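PDB 2O56: putative mandelate racemase from Salmonella typhimurium, which binds magnesium as a member of the enolase superfamily and probably acts as a hydro-lyase (dehydratase), although its substrate is not established. Local coordinates for residues A76-M81 with I275-G280; L137-G142 with G182-Q187. All blocks are in the same frame, centred on the assembly; numbering follows the deposited sequence.

Interaction 1 (A76-M81 with I275-G280); sequences AIWEKM and IYWRWG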
loop_
_atom_site.group_PDB
_atom_site.type_symbol
_atom_site.label_atom_id
_atom_site.label_comp_id
_atom_site.label_asym_id
_atom_site.label_seq_id
_atom_site.Cartn_x
_atom_site.Cartn_y
_atom_site.Cartn_z
ATOM N N ALA A 76 -6.707 26.392 -25.486
ATOM C CA ALA A 76 -7.521 25.614 -26.421
ATOM C C ALA A 76 -6.672 24.949 -27.493
ATOM O O ALA A 76 -6.958 23.833 -27.890
ATOM C CB ALA A 76 -8.596 26.495 -27.051
ATOM N N ILE A 77 -5.626 25.627 -27.958
ATOM C CA ILE A 77 -4.797 25.063 -29.007
ATOM C C ILE A 77 -3.972 23.902 -28.419
ATOM O O ILE A 77 -3.850 22.856 -29.042
ATOM C CB ILE A 77 -3.896 26.132 -29.684
ATOM C CG1 ILE A 77 -4.721 26.988 -30.649
ATOM C CG2 ILE A 77 -2.705 25.494 -30.420
ATOM C CD1 ILE A 77 -4.201 28.409 -30.825
ATOM N N TRP A 78 -3.441 24.085 -27.210
ATOM C CA TRP A 78 -2.688 23.010 -26.543
ATOM C C TRP A 78 -3.551 21.738 -26.414
ATOM O O TRP A 78 -3.139 20.641 -26.788
ATOM C CB TRP A 78 -2.162 23.462 -25.175
ATOM C CG TRP A 78 -0.946 22.637 -24.751
ATOM C CD1 TRP A 78 0.355 22.929 -24.981
ATOM C CD2 TRP A 78 -0.960 21.354 -24.107
ATOM N NE1 TRP A 78 1.174 21.936 -24.481
ATOM C CE2 TRP A 78 0.393 20.956 -23.928
ATOM C CE3 TRP A 78 -1.972 20.527 -23.628
ATOM C CZ2 TRP A 78 0.749 19.737 -23.323
ATOM C CZ3 TRP A 78 -1.610 19.317 -23.006
ATOM C CH2 TRP A 78 -0.269 18.942 -22.859
ATOM N N GLU A 79 -4.772 21.905 -25.932
ATOM C CA GLU A 79 -5.647 20.770 -25.699
ATOM C C GLU A 79 -6.137 20.154 -27.016
ATOM O O GLU A 79 -6.425 18.970 -27.074
ATOM C CB GLU A 79 -6.829 21.195 -24.812
ATOM C CG GLU A 79 -7.773 20.057 -24.413
ATOM C CD GLU A 79 -7.357 19.314 -23.141
ATOM O OE1 GLU A 79 -6.239 19.541 -22.618
ATOM O OE2 GLU A 79 -8.170 18.502 -22.657
ATOM N N LYS A 80 -6.237 20.954 -28.073
ATOM C CA LYS A 80 -6.493 20.402 -29.398
ATOM C C LYS A 80 -5.339 19.543 -29.876
ATOM O O LYS A 80 -5.544 18.471 -30.446
ATOM C CB LYS A 80 -6.759 21.516 -30.416
ATOM C CG LYS A 80 -7.366 21.019 -31.721
ATOM C CD LYS A 80 -7.464 22.173 -32.738
ATOM C CE LYS A 80 -7.773 21.618 -34.134
ATOM N NZ LYS A 80 -8.162 22.676 -35.106
ATOM N N MET A 81 -4.112 20.012 -29.647
ATOM C CA MET A 81 -2.947 19.212 -30.017
ATOM C C MET A 81 -2.885 17.906 -29.216
ATOM O O MET A 81 -2.493 16.845 -29.748
ATOM C CB MET A 81 -1.669 20.033 -29.922
ATOM C CG MET A 81 -1.605 21.189 -30.961
ATOM S SD MET A 81 0.064 21.849 -31.081
ATOM C CE MET A 81 0.280 22.785 -29.548
ATOM N N ILE A 275 11.170 13.696 -19.638
ATOM C CA ILE A 275 9.868 13.483 -19.016
ATOM C C ILE A 275 8.940 14.623 -19.471
ATOM O O ILE A 275 9.291 15.801 -19.377
ATOM C CB ILE A 275 10.018 13.564 -17.484
ATOM C CG1 ILE A 275 11.037 12.546 -16.963
ATOM C CG2 ILE A 275 8.711 13.320 -16.808
ATOM C CD1 ILE A 275 11.333 12.685 -15.405
ATOM N N TYR A 276 7.773 14.270 -19.990
ATOM C CA TYR A 276 6.956 15.224 -20.744
ATOM C C TYR A 276 5.582 15.419 -20.137
ATOM O O TYR A 276 4.908 14.448 -19.788
ATOM C CB TYR A 276 6.824 14.780 -22.212
ATOM C CG TYR A 276 8.087 14.217 -22.787
ATOM C CD1 TYR A 276 9.253 14.992 -22.849
ATOM C CD2 TYR A 276 8.138 12.908 -23.239
ATOM C CE1 TYR A 276 10.438 14.489 -23.352
ATOM C CE2 TYR A 276 9.333 12.386 -23.747
ATOM C CZ TYR A 276 10.475 13.198 -23.794
ATOM O OH TYR A 276 11.641 12.709 -24.323
ATOM N N TRP A 277 5.178 16.689 -20.041
ATOM C CA TRP A 277 3.833 17.118 -19.615
ATOM C C TRP A 277 3.585 16.871 -18.126
ATOM O O TRP A 277 4.378 16.214 -17.452
ATOM C CB TRP A 277 2.703 16.544 -20.485
ATOM C CG TRP A 277 2.904 16.631 -21.980
ATOM C CD1 TRP A 277 3.746 17.459 -22.658
ATOM C CD2 TRP A 277 2.209 15.864 -22.971
ATOM N NE1 TRP A 277 3.634 17.236 -24.012
ATOM C CE2 TRP A 277 2.691 16.271 -24.229
ATOM C CE3 TRP A 277 1.228 14.860 -22.910
ATOM C CZ2 TRP A 277 2.242 15.703 -25.425
ATOM C CZ3 TRP A 277 0.772 14.308 -24.108
ATOM C CH2 TRP A 277 1.274 14.739 -25.346
ATOM N N ARG A 278 2.513 17.449 -17.601
ATOM C CA ARG A 278 2.092 17.155 -16.230
ATOM C C ARG A 278 1.991 15.628 -16.009
ATOM O O ARG A 278 2.402 15.117 -14.977
ATOM C CB ARG A 278 0.703 17.760 -15.988
ATOM C CG ARG A 278 0.653 19.267 -15.716
ATOM C CD ARG A 278 -0.782 19.764 -15.944
ATOM N NE ARG A 278 -1.112 19.832 -17.375
ATOM C CZ ARG A 278 -2.318 20.139 -17.859
ATOM N NH1 ARG A 278 -3.315 20.403 -17.033
ATOM N NH2 ARG A 278 -2.532 20.189 -19.172
ATOM N N TRP A 279 1.402 14.918 -16.976
ATOM C CA TRP A 279 1.231 13.472 -16.884
ATOM C C TRP A 279 2.572 12.719 -16.694
ATOM O O TRP A 279 2.655 11.747 -15.931
ATOM C CB TRP A 279 0.483 12.958 -18.110
ATOM C CG TRP A 279 -0.940 13.437 -18.194
ATOM C CD1 TRP A 279 -2.066 12.767 -17.760
ATOM C CD2 TRP A 279 -1.409 14.664 -18.781
ATOM N NE1 TRP A 279 -3.203 13.507 -18.049
ATOM C CE2 TRP A 279 -2.833 14.674 -18.664
ATOM C CE3 TRP A 279 -0.774 15.752 -19.404
ATOM C CZ2 TRP A 279 -3.623 15.742 -19.126
ATOM C CZ3 TRP A 279 -1.559 16.814 -19.848
ATOM C CH2 TRP A 279 -2.973 16.791 -19.720
ATOM N N GLY A 280 3.620 13.187 -17.360
ATOM C CA GLY A 280 4.910 12.503 -17.294
ATOM C C GLY A 280 5.582 12.718 -15.955
ATOM O O GLY A 280 6.289 11.838 -15.445
HETATM O O HOH W 1 -4.687 21.148 -21.064
#
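W78 carries this contact, driving the edge of its six-membered ring at the face of W277. With CG anti to the backbone N (chi1 -156°), the indole reaches from helix 74-83 toward the start of helix 277-286. CZ2 stops 3.8 Å from CD1 of W277 and the planes stand at 75°, a T-shaped pair. The far end of the same ring, CH2, lies 3.9 Å from CZ3 of W279, while CZ3 of W78 meets the edge of the R278 guanidinium at NH2, 4.0 Å away. Tryptophan suits the place because it is long enough to span helices whose backbones stay far apart, and its one polar atom, NE1, is satisfied by G301 O. One residue on, E79 turns a carboxylate toward R278 without touching it: a water donates a hydrogen bond to E79 OE1 (water O to OE1 2.7 Å) and accepts one from R278 NH2 (3.0 Å). The carboxylate of E305, in a salt bridge with R278, probably offsets much of its charge, and a hydrogen bond to D311 O of the second subunit places it at a subunit interface. This aromatic cluster joins the N-terminal capping domain to the barrel domain, the two-domain architecture of the enolase superfamily.

Interaction 2 (L137-G142 with G182-Q187); sequences LQFGWG and GNWNQQ
Q138 and F139 both lean on the indole of W184, one beside the other. From CB, which points at the opposite loop, the Q138 chain passes to CG, placed between the backbone N and the carbonyl carbon (chi1 65°). This methylene does two jobs: it rests 3.7 Å from CZ3 of W184 and also sits over the centre of the F139 ring. A bend at chi2 then carries CD along the indole, so that the amide lies nearly parallel to it, the planes 12° apart. At the tip, NE2 comes within 3.5 Å of CH2 of W184 but gives its hydrogen bond to Q136 OE1, whereas OE1 accepts from D174 N. Glutamine fits because it offers one apolar methylene, CG, to two rings and an amide whose rotation is fixed by bonds at both ends. These loops follow strands 130-135 and 170-173 in the enolase-type barrel domain, at the strand ends that bear the metal site: the Q138 side chain is about 8 Å from the magnesium ion and about 5 Å from that of its ligand E221. F139, a flat apolar ring that takes Q138 CG on a face, turns its edge to W184, CZ standing over the centre of the six-membered ring and 3.9 Å from CE2; the planes meet at 58° in an edge-to-face pair. The wide indole of W184 has room for both neighbours, and A177 and M178 also pack against it.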
loop_
_atom_site.group_PDB
_atom_site.type_symbol
_atom_site.label_atom_id
_atom_site.label_comp_id
_atom_site.label_asym_id
_atom_site.label_seq_id
_atom_site.Cartn_x
_atom_site.Cartn_y
_atom_site.Cartn_z
ATOM N N LEU A 137 31.345 20.074 -18.209
ATOM C CA LEU A 137 32.776 20.343 -18.125
ATOM C C LEU A 137 33.692 19.265 -18.691
ATOM O O LEU A 137 34.873 19.525 -18.902
ATOM C CB LEU A 137 33.177 20.597 -16.668
ATOM C CG LEU A 137 33.397 22.028 -16.189
ATOM C CD1 LEU A 137 32.345 22.999 -16.688
ATOM C CD2 LEU A 137 33.433 22.005 -14.698
ATOM N N GLN A 138 33.161 18.066 -18.931
ATOM C CA GLN A 138 33.904 17.006 -19.616
ATOM C C GLN A 138 34.336 17.423 -21.016
ATOM O O GLN A 138 35.230 16.816 -21.606
ATOM C CB GLN A 138 33.120 15.690 -19.661
ATOM C CG GLN A 138 31.819 15.745 -20.506
ATOM C CD GLN A 138 30.613 16.215 -19.709
ATOM O OE1 GLN A 138 30.747 16.800 -18.639
ATOM N NE2 GLN A 138 29.420 15.937 -20.226
ATOM N N PHE A 139 33.716 18.477 -21.535
ATOM C CA PHE A 139 34.061 18.971 -22.857
ATOM C C PHE A 139 34.861 20.259 -22.783
ATOM O O PHE A 139 35.093 20.915 -23.799
ATOM C CB PHE A 139 32.801 19.164 -23.698
ATOM C CG PHE A 139 31.989 17.912 -23.868
ATOM C CD1 PHE A 139 32.586 16.724 -24.275
ATOM C CD2 PHE A 139 30.623 17.922 -23.629
ATOM C CE1 PHE A 139 31.840 15.573 -24.437
ATOM C CE2 PHE A 139 29.859 16.765 -23.792
ATOM C CZ PHE A 139 30.465 15.594 -24.203
ATOM N N GLY A 140 35.283 20.614 -21.576
ATOM C CA GLY A 140 36.124 21.779 -21.370
ATOM C C GLY A 140 35.371 23.054 -21.062
ATOM O O GLY A 140 34.139 23.106 -21.119
ATOM N N TRP A 141 36.128 24.091 -20.734
ATOM C CA TRP A 141 35.586 25.420 -20.488
ATOM C C TRP A 141 36.710 26.441 -20.704
ATOM O O TRP A 141 37.889 26.117 -20.503
ATOM C CB TRP A 141 35.062 25.536 -19.052
ATOM C CG TRP A 141 34.071 26.652 -18.914
ATOM C CD1 TRP A 141 34.319 27.935 -18.503
ATOM C CD2 TRP A 141 32.678 26.591 -19.221
ATOM N NE1 TRP A 141 33.156 28.671 -18.520
ATOM C CE2 TRP A 141 32.136 27.870 -18.965
ATOM C CE3 TRP A 141 31.828 25.569 -19.672
ATOM C CZ2 TRP A 141 30.783 28.158 -19.150
ATOM C CZ3 TRP A 141 30.494 25.856 -19.860
ATOM C CH2 TRP A 141 29.979 27.141 -19.605
ATOM N N GLY A 142 36.334 27.664 -21.082
ATOM C CA GLY A 142 37.286 28.704 -21.504
ATOM C C GLY A 142 37.358 28.797 -23.018
ATOM O O GLY A 142 36.901 27.895 -23.717
ATOM N N GLY A 182 39.543 9.011 -24.300
ATOM C CA GLY A 182 38.845 10.148 -24.886
ATOM C C GLY A 182 37.721 9.725 -25.798
ATOM O O GLY A 182 37.282 10.505 -26.645
ATOM N N ASN A 183 37.249 8.491 -25.624
ATOM C CA ASN A 183 36.029 8.039 -26.307
ATOM C C ASN A 183 34.793 8.315 -25.445
ATOM O O ASN A 183 34.811 8.049 -24.244
ATOM C CB ASN A 183 36.115 6.540 -26.629
ATOM C CG ASN A 183 37.375 6.169 -27.408
ATOM O OD1 ASN A 183 37.556 6.576 -28.552
ATOM N ND2 ASN A 183 38.236 5.382 -26.795
ATOM N N TRP A 184 33.730 8.819 -26.077
ATOM C CA TRP A 184 32.511 9.254 -25.396
ATOM C C TRP A 184 31.414 8.215 -25.527
ATOM O O TRP A 184 31.030 7.873 -26.644
ATOM C CB TRP A 184 32.004 10.585 -25.988
ATOM C CG TRP A 184 30.727 11.090 -25.337
ATOM C CD1 TRP A 184 29.472 11.114 -25.885
ATOM C CD2 TRP A 184 30.593 11.621 -24.011
ATOM N NE1 TRP A 184 28.574 11.636 -24.986
ATOM C CE2 TRP A 184 29.233 11.953 -23.829
ATOM C CE3 TRP A 184 31.495 11.853 -22.960
ATOM C CZ2 TRP A 184 28.748 12.503 -22.635
ATOM C CZ3 TRP A 184 31.011 12.398 -21.772
ATOM C CH2 TRP A 184 29.649 12.717 -21.624
ATOM N N ASN A 185 30.908 7.742 -24.384
ATOM C CA ASN A 185 29.745 6.863 -24.331
ATOM C C ASN A 185 29.968 5.612 -25.174
ATOM O O ASN A 185 29.198 5.304 -26.089
ATOM C CB ASN A 185 28.461 7.604 -24.761
ATOM C CG ASN A 185 27.188 6.845 -24.400
ATOM O OD1 ASN A 185 27.156 6.064 -23.445
ATOM N ND2 ASN A 185 26.129 7.076 -25.170
ATOM N N GLN A 186 31.036 4.885 -24.881
ATOM C CA GLN A 186 31.297 3.698 -25.656
ATOM C C GLN A 186 31.455 2.436 -24.838
ATOM O O GLN A 186 31.508 1.335 -25.397
ATOM C CB GLN A 186 32.464 3.922 -26.598
ATOM C CG GLN A 186 32.044 4.583 -27.900
ATOM C CD GLN A 186 33.228 4.944 -28.768
ATOM O OE1 GLN A 186 34.327 4.394 -28.620
ATOM N NE2 GLN A 186 33.013 5.877 -29.682
ATOM N N GLN A 187 31.509 2.587 -23.517
ATOM C CA GLN A 187 31.507 1.423 -22.626
ATOM C C GLN A 187 30.075 1.076 -22.185
ATOM O O GLN A 187 29.189 1.935 -22.193
ATOM C CB GLN A 187 32.480 1.614 -21.445
ATOM C CG GLN A 187 32.253 2.871 -20.671
ATOM C CD GLN A 187 33.506 3.481 -20.084
ATOM O OE1 GLN A 187 34.491 2.793 -19.809
ATOM N NE2 GLN A 187 33.460 4.794 -19.865
#

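How the interactions relate
Interaction 2 is nested in the sequence between the two halves of interaction 1: helix 74-83 comes first, then the loops after strands 130-135 and 170-173, and finally helix 277-286. In space the two contacts lie on opposite sides of the chain's centre, with centres 35 Å apart and nearest atoms about 16 Å apart, so they do not touch. What they share is the barrel domain. Interaction 1 ties it to the N-terminal domain by way of the helix that follows strand 269-271, whereas interaction 2 joins two of its own loops. The magnesium ligands E221, E247 and E273 belong to the same barrel; interaction 2 lies near E221 and the metal, and interaction 1 concerns how the domains are assembled.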